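PA14 domain-containing protein (Clostridium clariflavum, PDB 6QDI) probably senses plant-biomass sugars through two tandem calcium-binding PA14 domains, which form the deposited part of an RsgI-like membrane anti-sigma factor. Local coordinates at residues Gly6-Asn11 and Val47-Lys52; Gly70-Ile75 and Asp82-Leu87; Gly156-Tyr161 and Arg201-Ile206. One frame throughout, in Å; residues are numbered along the deposited sequence.

Contact 1 (Gly6-Asn11 and Val47-Lys52). With CA (calcium ion), chain G.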
loop_
_atom_site.group_PDB
_atom_site.type_symbol
_atom_site.label_atom_id
_atom_site.label_comp_id
_atom_site.label_asym_id
_atom_site.label_seq_id
_atom_site.Cartn_x
_atom_site.Cartn_y
_atom_site.Cartn_z
ATOM N N GLY A 6 11.721 7.542 -3.587
ATOM C CA GLY A 6 10.583 6.688 -3.850
ATOM C C GLY A 6 10.282 5.887 -2.583
ATOM O O GLY A 6 11.151 5.159 -2.096
ATOM N N ASP A 7 9.031 6.010 -2.101
ATOM C CA ASP A 7 8.496 5.188 -1.031
ATOM C C ASP A 7 7.570 4.196 -1.709
ATOM O O ASP A 7 6.608 4.585 -2.398
ATOM C CB ASP A 7 7.781 6.058 -0.013
ATOM C CG ASP A 7 8.723 6.934 0.767
ATOM O OD1 ASP A 7 9.840 6.526 1.092
ATOM O OD2 ASP A 7 8.314 8.085 1.036
ATOM N N TYR A 8 7.867 2.925 -1.486
ATOM C CA TYR A 8 7.191 1.831 -2.133
ATOM C C TYR A 8 6.286 1.111 -1.152
ATOM O O TYR A 8 6.729 0.693 -0.065
ATOM C CB TYR A 8 8.247 0.819 -2.718
ATOM C CG TYR A 8 9.003 1.397 -3.905
ATOM C CD1 TYR A 8 9.981 2.378 -3.739
ATOM C CD2 TYR A 8 8.709 0.974 -5.181
ATOM C CE1 TYR A 8 10.630 2.943 -4.816
ATOM C CE2 TYR A 8 9.342 1.528 -6.286
ATOM C CZ TYR A 8 10.290 2.520 -6.101
ATOM O OH TYR A 8 10.904 3.029 -7.240
ATOM N N PHE A 9 5.033 0.935 -1.575
ATOM C CA PHE A 9 3.957 0.418 -0.743
ATOM C C PHE A 9 3.427 -0.876 -1.320
ATOM O O PHE A 9 3.324 -1.042 -2.544
ATOM C CB PHE A 9 2.822 1.443 -0.663
ATOM C CG PHE A 9 3.252 2.744 -0.020
ATOM C CD1 PHE A 9 3.115 2.934 1.344
ATOM C CD2 PHE A 9 3.735 3.800 -0.775
ATOM C CE1 PHE A 9 3.515 4.123 1.937
ATOM C CE2 PHE A 9 4.136 4.987 -0.176
ATOM C CZ PHE A 9 4.005 5.126 1.175
ATOM N N ASP A 10 3.032 -1.778 -0.438
ATOM C CA ASP A 10 2.619 -3.122 -0.810
ATOM C C ASP A 10 1.185 -3.199 -1.306
ATOM O O ASP A 10 0.762 -4.261 -1.705
ATOM C CB ASP A 10 2.778 -4.102 0.374
ATOM C CG ASP A 10 3.657 -5.327 0.083
ATOM O OD1 ASP A 10 4.235 -5.459 -0.952
ATOM O OD2 ASP A 10 3.913 -6.121 1.059
ATOM N N ASN A 11 0.426 -2.114 -1.238
ATOM C CA ASN A 11 -0.978 -2.080 -1.657
ATOM C C ASN A 11 -1.171 -1.080 -2.793
ATOM O O ASN A 11 -0.262 -0.296 -3.108
ATOM C CB ASN A 11 -1.856 -1.675 -0.451
ATOM C CG ASN A 11 -1.794 -2.708 0.637
ATOM O OD1 ASN A 11 -1.791 -3.906 0.369
ATOM N ND2 ASN A 11 -1.854 -2.244 1.874
ATOM N N VAL A 47 3.558 3.676 -5.362
ATOM C CA VAL A 47 4.788 4.400 -5.095
ATOM C C VAL A 47 4.488 5.866 -4.971
ATOM O O VAL A 47 3.659 6.426 -5.723
ATOM C CB VAL A 47 5.826 4.189 -6.242
ATOM C CG1 VAL A 47 7.178 4.718 -5.810
ATOM C CG2 VAL A 47 5.934 2.734 -6.656
ATOM N N ARG A 48 5.176 6.530 -4.028
ATOM C CA ARG A 48 5.194 7.981 -3.969
ATOM C C ARG A 48 6.635 8.453 -4.109
ATOM O O ARG A 48 7.515 8.030 -3.359
ATOM C CB ARG A 48 4.651 8.530 -2.673
ATOM C CG ARG A 48 4.662 10.042 -2.598
ATOM C CD ARG A 48 4.173 10.580 -1.277
ATOM N NE ARG A 48 2.781 10.266 -1.047
ATOM C CZ ARG A 48 2.312 9.468 -0.094
ATOM N NH1 ARG A 48 3.098 8.782 0.688
ATOM N NH2 ARG A 48 0.978 9.289 -0.006
ATOM N N TRP A 49 6.857 9.352 -5.065
ATOM C CA TRP A 49 8.142 10.042 -5.208
ATOM C C TRP A 49 8.037 11.465 -4.727
ATOM O O TRP A 49 7.082 12.186 -5.067
ATOM C CB TRP A 49 8.614 10.056 -6.669
ATOM C CG TRP A 49 9.081 8.735 -7.162
ATOM C CD1 TRP A 49 10.295 8.179 -6.979
ATOM C CD2 TRP A 49 8.341 7.793 -7.957
ATOM N NE1 TRP A 49 10.373 6.971 -7.573
ATOM C CE2 TRP A 49 9.181 6.704 -8.189
ATOM C CE3 TRP A 49 7.018 7.763 -8.471
ATOM C CZ2 TRP A 49 8.773 5.611 -8.915
ATOM C CZ3 TRP A 49 6.634 6.649 -9.218
ATOM C CH2 TRP A 49 7.497 5.600 -9.400
ATOM N N THR A 50 9.026 11.899 -3.931
ATOM C CA THR A 50 9.070 13.246 -3.422
ATOM C C THR A 50 10.491 13.823 -3.523
ATOM O O THR A 50 11.502 13.119 -3.379
ATOM C CB THR A 50 8.597 13.340 -1.949
ATOM O OG1 THR A 50 9.304 12.389 -1.170
ATOM C CG2 THR A 50 7.096 13.086 -1.846
ATOM N N GLY A 51 10.521 15.129 -3.703
ATOM C CA GLY A 51 11.766 15.864 -3.653
ATOM C C GLY A 51 11.567 17.200 -4.318
ATOM O O GLY A 51 10.489 17.814 -4.238
ATOM N N LYS A 52 12.625 17.679 -4.969
ATOM C CA LYS A 52 12.614 18.971 -5.668
ATOM C C LYS A 52 13.027 18.788 -7.108
ATOM O O LYS A 52 13.759 17.843 -7.427
ATOM C CB LYS A 52 13.572 19.945 -5.021
ATOM C CG LYS A 52 13.376 20.134 -3.546
ATOM C CD LYS A 52 12.194 21.000 -3.215
ATOM C CE LYS A 52 12.312 21.505 -1.756
ATOM N NZ LYS A 52 11.170 22.358 -1.381
HETATM CA CA CA G . 0.297 -6.129 -3.137
HETATM O O HOH W 1 8.267 9.887 -1.305
HETATM O O HOH W 2 5.880 8.990 1.531
HETATM O O HOH W 3 2.672 -6.054 -3.218
HETATM O O HOH W 4 -1.737 -5.610 -1.853
HETATM O O HOH W 5 0.745 -7.237 -0.961
#
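Val47 lays its CG1 methyl squarely over the ring of Tyr8, its non-hydrogen-bonded partner in this antiparallel strand pair. The CH-pi geometry is well centred: Val47 CG1 lies 3.8 Å from the Tyr8 ring centroid, 10° off the ring normal. With CG1 anti to the backbone N (chi1 -169°), Val47 can also bring its other methyl, CG2, to 3.6 Å from Tyr8 CD2. The CG1 methyl further meets a face of the Trp49 indole near its rim, touching both aromatic groups.

Arg48 exchanges both backbone bonds with Asp7, Asp7 N to Arg48 O at 2.8 Å and Arg48 N to Asp7 O at 2.9 Å. On the face of Asp7 and Arg48 a water links the two charged groups: it donates to Asp7 OD2 at 2.6 Å and accepts from Arg48 NH1 at 2.9 Å. Arg48 NH1 also approaches the CZ end of the Phe9 ring, whose plane stands 77° from the guanidinium. Outside the pair, Glu109 forms a salt bridge with Arg48 NE, while Thr20 bonds to Asp7 OD1.

Trp49 faces Gly6, and its CD1 comes to 3.5 Å from Gly6 CA. Thr50 OG1 shares a second water with Asp7 OD2 and Arg48 O.

Just past the paired residues, Asp10 O binds calcium at 2.4 Å, with Asp42 and Ser44 completing the protein ligands; waters on the metal donate to Asp10 OD1 and Asn11 OD1. Chemically, then, the acid and arginine interact through water without direct contact of their charged atoms, and with Thr20 and Glu109 as further partners the carboxylate's charge is probably spread, while Trp49 NE1 and the Tyr8 hydroxyl converge on Asp23 OD2.

Contact 2 (Gly70-Ile75 and Asp82-Leu87)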
loop_
_atom_site.group_PDB
_atom_site.type_symbol
_atom_site.label_atom_id
_atom_site.label_comp_id
_atom_site.label_asym_id
_atom_site.label_seq_id
_atom_site.Cartn_x
_atom_site.Cartn_y
_atom_site.Cartn_z
ATOM N N GLY A 70 -2.601 4.221 -12.254
ATOM C CA GLY A 70 -2.915 5.615 -11.949
ATOM C C GLY A 70 -1.710 6.462 -11.592
ATOM O O GLY A 70 -0.722 5.969 -11.051
ATOM N N VAL A 71 -1.818 7.766 -11.874
ATOM C CA VAL A 71 -0.819 8.757 -11.481
ATOM C C VAL A 71 -1.475 10.039 -11.031
ATOM O O VAL A 71 -2.494 10.471 -11.613
ATOM C CB VAL A 71 0.172 9.054 -12.632
ATOM C CG1 VAL A 71 0.949 10.370 -12.461
ATOM C CG2 VAL A 71 1.087 7.868 -12.872
ATOM N N ARG A 72 -0.858 10.685 -10.042
ATOM C CA ARG A 72 -1.081 12.094 -9.730
ATOM C C ARG A 72 0.283 12.756 -9.692
ATOM O O ARG A 72 1.198 12.261 -9.061
ATOM C CB ARG A 72 -1.806 12.293 -8.387
ATOM C CG ARG A 72 -3.279 11.879 -8.429
ATOM C CD ARG A 72 -4.111 12.417 -7.307
ATOM N NE ARG A 72 -5.551 12.098 -7.441
ATOM C CZ ARG A 72 -6.225 11.211 -6.700
ATOM N NH1 ARG A 72 -5.574 10.443 -5.775
ATOM N NH2 ARG A 72 -7.546 11.054 -6.904
ATOM N N LEU A 73 0.389 13.936 -10.336
ATOM C CA LEU A 73 1.629 14.721 -10.364
ATOM C C LEU A 73 1.388 16.129 -9.876
ATOM O O LEU A 73 0.558 16.817 -10.455
ATOM C CB LEU A 73 2.222 14.789 -11.748
ATOM C CG LEU A 73 3.491 15.667 -11.913
ATOM C CD1 LEU A 73 4.675 15.083 -11.188
ATOM C CD2 LEU A 73 3.818 15.849 -13.381
ATOM N N TRP A 74 2.123 16.513 -8.841
ATOM C CA TRP A 74 2.132 17.881 -8.335
ATOM C C TRP A 74 3.500 18.482 -8.627
ATOM O O TRP A 74 4.536 17.901 -8.287
ATOM C CB TRP A 74 1.903 17.959 -6.809
ATOM C CG TRP A 74 0.612 17.530 -6.218
ATOM C CD1 TRP A 74 -0.369 18.350 -5.741
ATOM C CD2 TRP A 74 0.161 16.201 -5.936
ATOM N NE1 TRP A 74 -1.375 17.633 -5.193
ATOM C CE2 TRP A 74 -1.107 16.310 -5.326
ATOM C CE3 TRP A 74 0.687 14.925 -6.172
ATOM C CZ2 TRP A 74 -1.816 15.200 -4.884
ATOM C CZ3 TRP A 74 -0.038 13.808 -5.744
ATOM C CH2 TRP A 74 -1.263 13.962 -5.096
ATOM N N ILE A 75 3.500 19.690 -9.207
ATOM C CA ILE A 75 4.718 20.481 -9.391
ATOM C C ILE A 75 4.438 21.811 -8.703
ATOM O O ILE A 75 3.395 22.395 -8.929
ATOM C CB ILE A 75 5.051 20.728 -10.886
ATOM C CG1 ILE A 75 5.268 19.417 -11.662
ATOM C CG2 ILE A 75 6.254 21.662 -10.995
ATOM C CD1 ILE A 75 6.516 18.670 -11.276
ATOM N N ASP A 82 -3.956 14.733 -12.926
ATOM C CA ASP A 82 -4.809 14.056 -11.934
ATOM C C ASP A 82 -5.502 12.899 -12.626
ATOM O O ASP A 82 -6.583 13.054 -13.199
ATOM C CB ASP A 82 -5.822 15.046 -11.364
ATOM C CG ASP A 82 -6.658 14.461 -10.235
ATOM O OD1 ASP A 82 -6.414 13.283 -9.854
ATOM O OD2 ASP A 82 -7.551 15.167 -9.717
ATOM N N LYS A 83 -4.838 11.743 -12.616
ATOM C CA LYS A 83 -5.249 10.589 -13.428
ATOM C C LYS A 83 -5.147 9.302 -12.618
ATOM O O LYS A 83 -4.490 8.339 -13.003
ATOM C CB LYS A 83 -4.442 10.530 -14.734
ATOM C CG LYS A 83 -4.704 11.718 -15.673
ATOM C CD LYS A 83 -6.088 11.654 -16.308
ATOM C CE LYS A 83 -6.328 12.936 -17.050
ATOM N NZ LYS A 83 -7.648 13.006 -17.648
ATOM N N TRP A 84 -5.854 9.294 -11.494
ATOM C CA TRP A 84 -5.783 8.207 -10.505
ATOM C C TRP A 84 -6.852 7.183 -10.837
ATOM O O TRP A 84 -7.865 7.071 -10.174
ATOM C CB TRP A 84 -5.943 8.774 -9.121
ATOM C CG TRP A 84 -5.538 7.876 -8.007
ATOM C CD1 TRP A 84 -6.364 7.283 -7.092
ATOM C CD2 TRP A 84 -4.204 7.500 -7.648
ATOM N NE1 TRP A 84 -5.619 6.580 -6.185
ATOM C CE2 TRP A 84 -4.290 6.683 -6.504
ATOM C CE3 TRP A 84 -2.942 7.782 -8.176
ATOM C CZ2 TRP A 84 -3.157 6.180 -5.849
ATOM C CZ3 TRP A 84 -1.822 7.267 -7.559
ATOM C CH2 TRP A 84 -1.926 6.465 -6.390
ATOM N N ASP A 85 -6.617 6.433 -11.906
ATOM C CA ASP A 85 -7.637 5.520 -12.417
ATOM C C ASP A 85 -6.981 4.300 -13.045
ATOM O O ASP A 85 -5.751 4.224 -13.166
ATOM C CB ASP A 85 -8.636 6.238 -13.337
ATOM C CG ASP A 85 -7.975 6.770 -14.576
ATOM O OD1 ASP A 85 -7.243 6.013 -15.252
ATOM O OD2 ASP A 85 -8.196 7.967 -14.883
ATOM N N ASN A 86 -7.845 3.332 -13.408
ATOM C CA ASN A 86 -7.364 2.043 -13.918
ATOM C C ASN A 86 -7.113 1.968 -15.370
ATOM O O ASN A 86 -6.775 0.896 -15.870
ATOM C CB ASN A 86 -8.328 0.956 -13.479
ATOM C CG ASN A 86 -8.236 0.736 -11.997
ATOM O OD1 ASN A 86 -7.230 0.280 -11.539
ATOM N ND2 ASN A 86 -9.225 1.145 -11.246
ATOM N N LEU A 87 -7.264 3.068 -16.087
ATOM C CA LEU A 87 -6.940 3.060 -17.468
ATOM C C LEU A 87 -5.390 2.946 -17.603
ATOM O O LEU A 87 -4.566 2.997 -16.610
ATOM C CB LEU A 87 -7.481 4.320 -18.137
ATOM C CG LEU A 87 -8.976 4.579 -17.982
ATOM C CD1 LEU A 87 -9.345 5.919 -18.601
ATOM C CD2 LEU A 87 -9.748 3.430 -18.632
#
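Stacked flat on the root of the Trp84 side chain, the guanidinium of Arg72 lies with its plane 17° from that of the indole and the group centres separated by 4.2 Å. The overlap is offset: Arg72 NH1 lies 3.4 Å from Trp84 CG, while Trp84 CB, also 3.4 Å from Arg72 CZ, sits over the middle of the guanidinium. At the edge of the same group, Arg72 NE donates to Asp82 OD1 at 2.8 Å, forming a salt bridge. Asp82 OD1 lies close to the guanidinium plane, but the nitrogen meets it from 38° above the carboxylate plane. An extended chain from CG to NE carries Arg72 alongside Asp82, so one residue is held at both a face and an edge.

Behind the side chains is a beta hairpin, strands 71-75 and 78-83, in which Val71 and Lys83 form a hydrogen-bonded pair. Lys83 N reaches Val71 O at 2.8 Å; the return bond, Val71 N to Lys83 O at 3.0 Å, meets the carbonyl from well above its plane. The second strand then leaves the sheet through an inverse gamma turn centred on Trp84, closed by a weak Asp85 N to Lys83 O bond; Trp84 CE3 lies 3.9 Å from Gly70 C.

Farther out, Phe111 meets the Trp84 ring edge-to-face. Asp85 OD1 accepts from Leu87 N in an Asx turn and forms a salt bridge with Arg67. Gly70 directly follows Asn69, a ligand of a calcium site.

Contact 3 (Gly156-Tyr161 and Arg201-Ile206)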
loop_
_atom_site.group_PDB
_atom_site.type_symbol
_atom_site.label_atom_id
_atom_site.label_comp_id
_atom_site.label_asym_id
_atom_site.label_seq_id
_atom_site.Cartn_x
_atom_site.Cartn_y
_atom_site.Cartn_z
ATOM N N GLY A 156 4.536 -11.689 12.910
ATOM C CA GLY A 156 3.385 -11.733 12.001
ATOM C C GLY A 156 2.448 -12.864 12.356
ATOM O O GLY A 156 2.638 -13.599 13.323
ATOM N N LEU A 157 1.389 -12.993 11.540
ATOM C CA LEU A 157 0.439 -14.082 11.662
ATOM C C LEU A 157 0.657 -15.107 10.571
ATOM O O LEU A 157 1.083 -14.786 9.460
ATOM C CB LEU A 157 -1.027 -13.588 11.599
ATOM C CG LEU A 157 -1.472 -12.707 12.768
ATOM C CD1 LEU A 157 -2.885 -12.205 12.527
ATOM C CD2 LEU A 157 -1.374 -13.390 14.116
ATOM N N PHE A 158 0.304 -16.367 10.874
ATOM C CA PHE A 158 0.310 -17.395 9.839
ATOM C C PHE A 158 -0.834 -17.155 8.855
ATOM O O PHE A 158 -1.935 -16.825 9.265
ATOM C CB PHE A 158 0.096 -18.731 10.528
ATOM C CG PHE A 158 0.469 -19.868 9.701
ATOM C CD1 PHE A 158 1.844 -20.176 9.521
ATOM C CD2 PHE A 158 -0.456 -20.567 8.972
ATOM C CE1 PHE A 158 2.225 -21.205 8.683
ATOM C CE2 PHE A 158 -0.088 -21.618 8.148
ATOM C CZ PHE A 158 1.256 -21.934 8.019
ATOM N N TYR A 159 -0.548 -17.310 7.557
ATOM C CA TYR A 159 -1.592 -17.212 6.547
ATOM C C TYR A 159 -1.766 -18.479 5.761
ATOM O O TYR A 159 -0.825 -19.261 5.575
ATOM C CB TYR A 159 -1.294 -16.092 5.549
ATOM C CG TYR A 159 -0.203 -16.271 4.500
ATOM C CD1 TYR A 159 -0.397 -17.052 3.368
ATOM C CD2 TYR A 159 1.008 -15.613 4.636
ATOM C CE1 TYR A 159 0.579 -17.129 2.396
ATOM C CE2 TYR A 159 1.985 -15.675 3.661
ATOM C CZ TYR A 159 1.784 -16.463 2.538
ATOM O OH TYR A 159 2.746 -16.482 1.578
ATOM N N GLU A 160 -2.998 -18.646 5.274
ATOM C CA GLU A 160 -3.350 -19.692 4.310
ATOM C C GLU A 160 -4.187 -18.969 3.250
ATOM O O GLU A 160 -5.207 -18.345 3.578
ATOM C CB GLU A 160 -4.169 -20.806 4.975
ATOM C CG GLU A 160 -3.413 -21.559 6.037
ATOM C CD GLU A 160 -4.362 -22.324 6.945
ATOM O OE1 GLU A 160 -4.838 -21.757 7.938
ATOM O OE2 GLU A 160 -4.699 -23.469 6.585
ATOM N N TYR A 161 -3.734 -19.036 1.979
ATOM C CA TYR A 161 -4.444 -18.413 0.850
ATOM C C TYR A 161 -5.167 -19.493 0.052
ATOM O O TYR A 161 -4.564 -20.502 -0.294
ATOM C CB TYR A 161 -3.483 -17.663 -0.051
ATOM C CG TYR A 161 -2.719 -16.491 0.551
ATOM C CD1 TYR A 161 -3.145 -15.824 1.690
ATOM C CD2 TYR A 161 -1.573 -16.011 -0.049
ATOM C CE1 TYR A 161 -2.458 -14.745 2.227
ATOM C CE2 TYR A 161 -0.871 -14.944 0.464
ATOM C CZ TYR A 161 -1.295 -14.298 1.614
ATOM O OH TYR A 161 -0.571 -13.250 2.081
ATOM N N ARG A 201 -7.249 -17.311 5.491
ATOM C CA ARG A 201 -7.311 -17.505 6.934
ATOM C C ARG A 201 -5.988 -17.097 7.542
ATOM O O ARG A 201 -4.932 -17.611 7.186
ATOM C CB ARG A 201 -7.600 -18.967 7.281
ATOM C CG ARG A 201 -7.512 -19.299 8.769
ATOM C CD ARG A 201 -8.181 -20.618 9.104
ATOM N NE ARG A 201 -7.585 -21.730 8.371
ATOM C CZ ARG A 201 -8.261 -22.733 7.843
ATOM N NH1 ARG A 201 -9.581 -22.801 7.905
ATOM N NH2 ARG A 201 -7.600 -23.675 7.183
ATOM N N TRP A 202 -6.033 -16.166 8.504
ATOM C CA TRP A 202 -4.886 -15.806 9.317
ATOM C C TRP A 202 -5.100 -16.359 10.723
ATOM O O TRP A 202 -6.186 -16.222 11.297
ATOM C CB TRP A 202 -4.691 -14.282 9.388
ATOM C CG TRP A 202 -4.175 -13.666 8.129
ATOM C CD1 TRP A 202 -2.897 -13.711 7.687
ATOM C CD2 TRP A 202 -4.921 -12.900 7.166
ATOM N NE1 TRP A 202 -2.783 -13.029 6.515
ATOM C CE2 TRP A 202 -4.010 -12.512 6.180
ATOM C CE3 TRP A 202 -6.249 -12.500 7.060
ATOM C CZ2 TRP A 202 -4.391 -11.731 5.086
ATOM C CZ3 TRP A 202 -6.631 -11.748 5.982
ATOM C CH2 TRP A 202 -5.714 -11.362 5.011
ATOM N N THR A 203 -4.051 -16.954 11.279
ATOM C CA THR A 203 -4.097 -17.495 12.609
ATOM C C THR A 203 -2.819 -17.176 13.384
ATOM O O THR A 203 -1.735 -17.046 12.843
ATOM C CB THR A 203 -4.302 -19.030 12.571
ATOM O OG1 THR A 203 -3.269 -19.650 11.806
ATOM C CG2 THR A 203 -5.669 -19.427 12.083
ATOM N N GLY A 204 -2.978 -17.139 14.701
ATOM C CA GLY A 204 -1.862 -16.997 15.619
ATOM C C GLY A 204 -2.322 -16.336 16.875
ATOM O O GLY A 204 -3.417 -16.646 17.390
ATOM N N PHE A 205 -1.477 -15.449 17.387
ATOM C CA PHE A 205 -1.709 -14.801 18.695
ATOM C C PHE A 205 -1.318 -13.350 18.597
ATOM O O PHE A 205 -0.341 -13.015 17.944
ATOM C CB PHE A 205 -0.911 -15.494 19.812
ATOM C CG PHE A 205 -1.404 -16.882 20.099
ATOM C CD1 PHE A 205 -0.999 -17.950 19.299
ATOM C CD2 PHE A 205 -2.308 -17.138 21.089
ATOM C CE1 PHE A 205 -1.492 -19.228 19.496
ATOM C CE2 PHE A 205 -2.777 -18.424 21.312
ATOM C CZ PHE A 205 -2.391 -19.448 20.489
ATOM N N ILE A 206 -2.084 -12.509 19.296
ATOM C CA ILE A 206 -1.711 -11.128 19.533
ATOM C C ILE A 206 -1.225 -11.048 20.976
ATOM O O ILE A 206 -1.948 -11.447 21.888
ATOM C CB ILE A 206 -2.927 -10.202 19.321
ATOM C CG1 ILE A 206 -3.523 -10.376 17.921
ATOM C CG2 ILE A 206 -2.541 -8.740 19.587
ATOM C CD1 ILE A 206 -4.871 -9.752 17.701
HETATM O O HOH W 6 -3.745 -19.542 9.113
#
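This is an antiparallel pairing of two sheet strands, 157-162 and 198-207, in the second PA14 domain, with strand 170-176 on the other side of the first and strand 257-266 on the other side of the second. The axes of the segments 157-161 and 201-206 approach to 4.6 Å and run 161° apart. Four backbone bonds, two each at Phe158-Thr203 and Glu160-Arg201, fix the register; Thr203 N to Phe158 O is typical at 2.9 Å.

On the face carrying Glu160, the charged groups join directly in a salt bridge. Arg201 grips the carboxylate side-on, through NE to Glu160 OE1 at 2.8 Å and NH2 to Glu160 OE2 at 3.0 Å. Both bonds are almost straight (176° for the first), and a bend at chi3 brings the guanidinium edge round to its partner, the two planes 45° apart. A water donates to Glu160 OE1 at 2.7 Å and also contacts Arg201 O and Thr203 OG1.

On the other face, Tyr159 CB packs 3.5 Å from Trp202 NE1, which itself bonds to Asp176. Leu157 crosses Trp202 at about a right angle, its CD1 4.2 Å from Trp202 CB, and extends the apolar side towards Ile179 and Val260. Trp202 also reaches Ile273 on strand 271-279 of the other sheet, consistent with the two-sheet beta sandwich of the PA14 fold.

Overall arrangement
The three contacts follow one another along the chain without interleaving. Contacts 1 and 2 belong to the same antiparallel sheet of the first PA14 domain, where strand 104-113 pairs with both 44-53 and 71-75; their centres are 14 Å apart and their nearest atoms about 6 Å. Contact 3 lies in the second domain, with its centre 28 Å from that of contact 1 and 35 Å from that of contact 2. Contacts 1 and 3 are counterparts: Gly6-Trp49 and Asp7-Arg48 recur as Tyr159-Trp202 and Glu160-Arg201, with the acid-arginine pair water-bridged in one and direct in the other. This repetition is consistent with tandem domains built on one plan but differing in detail.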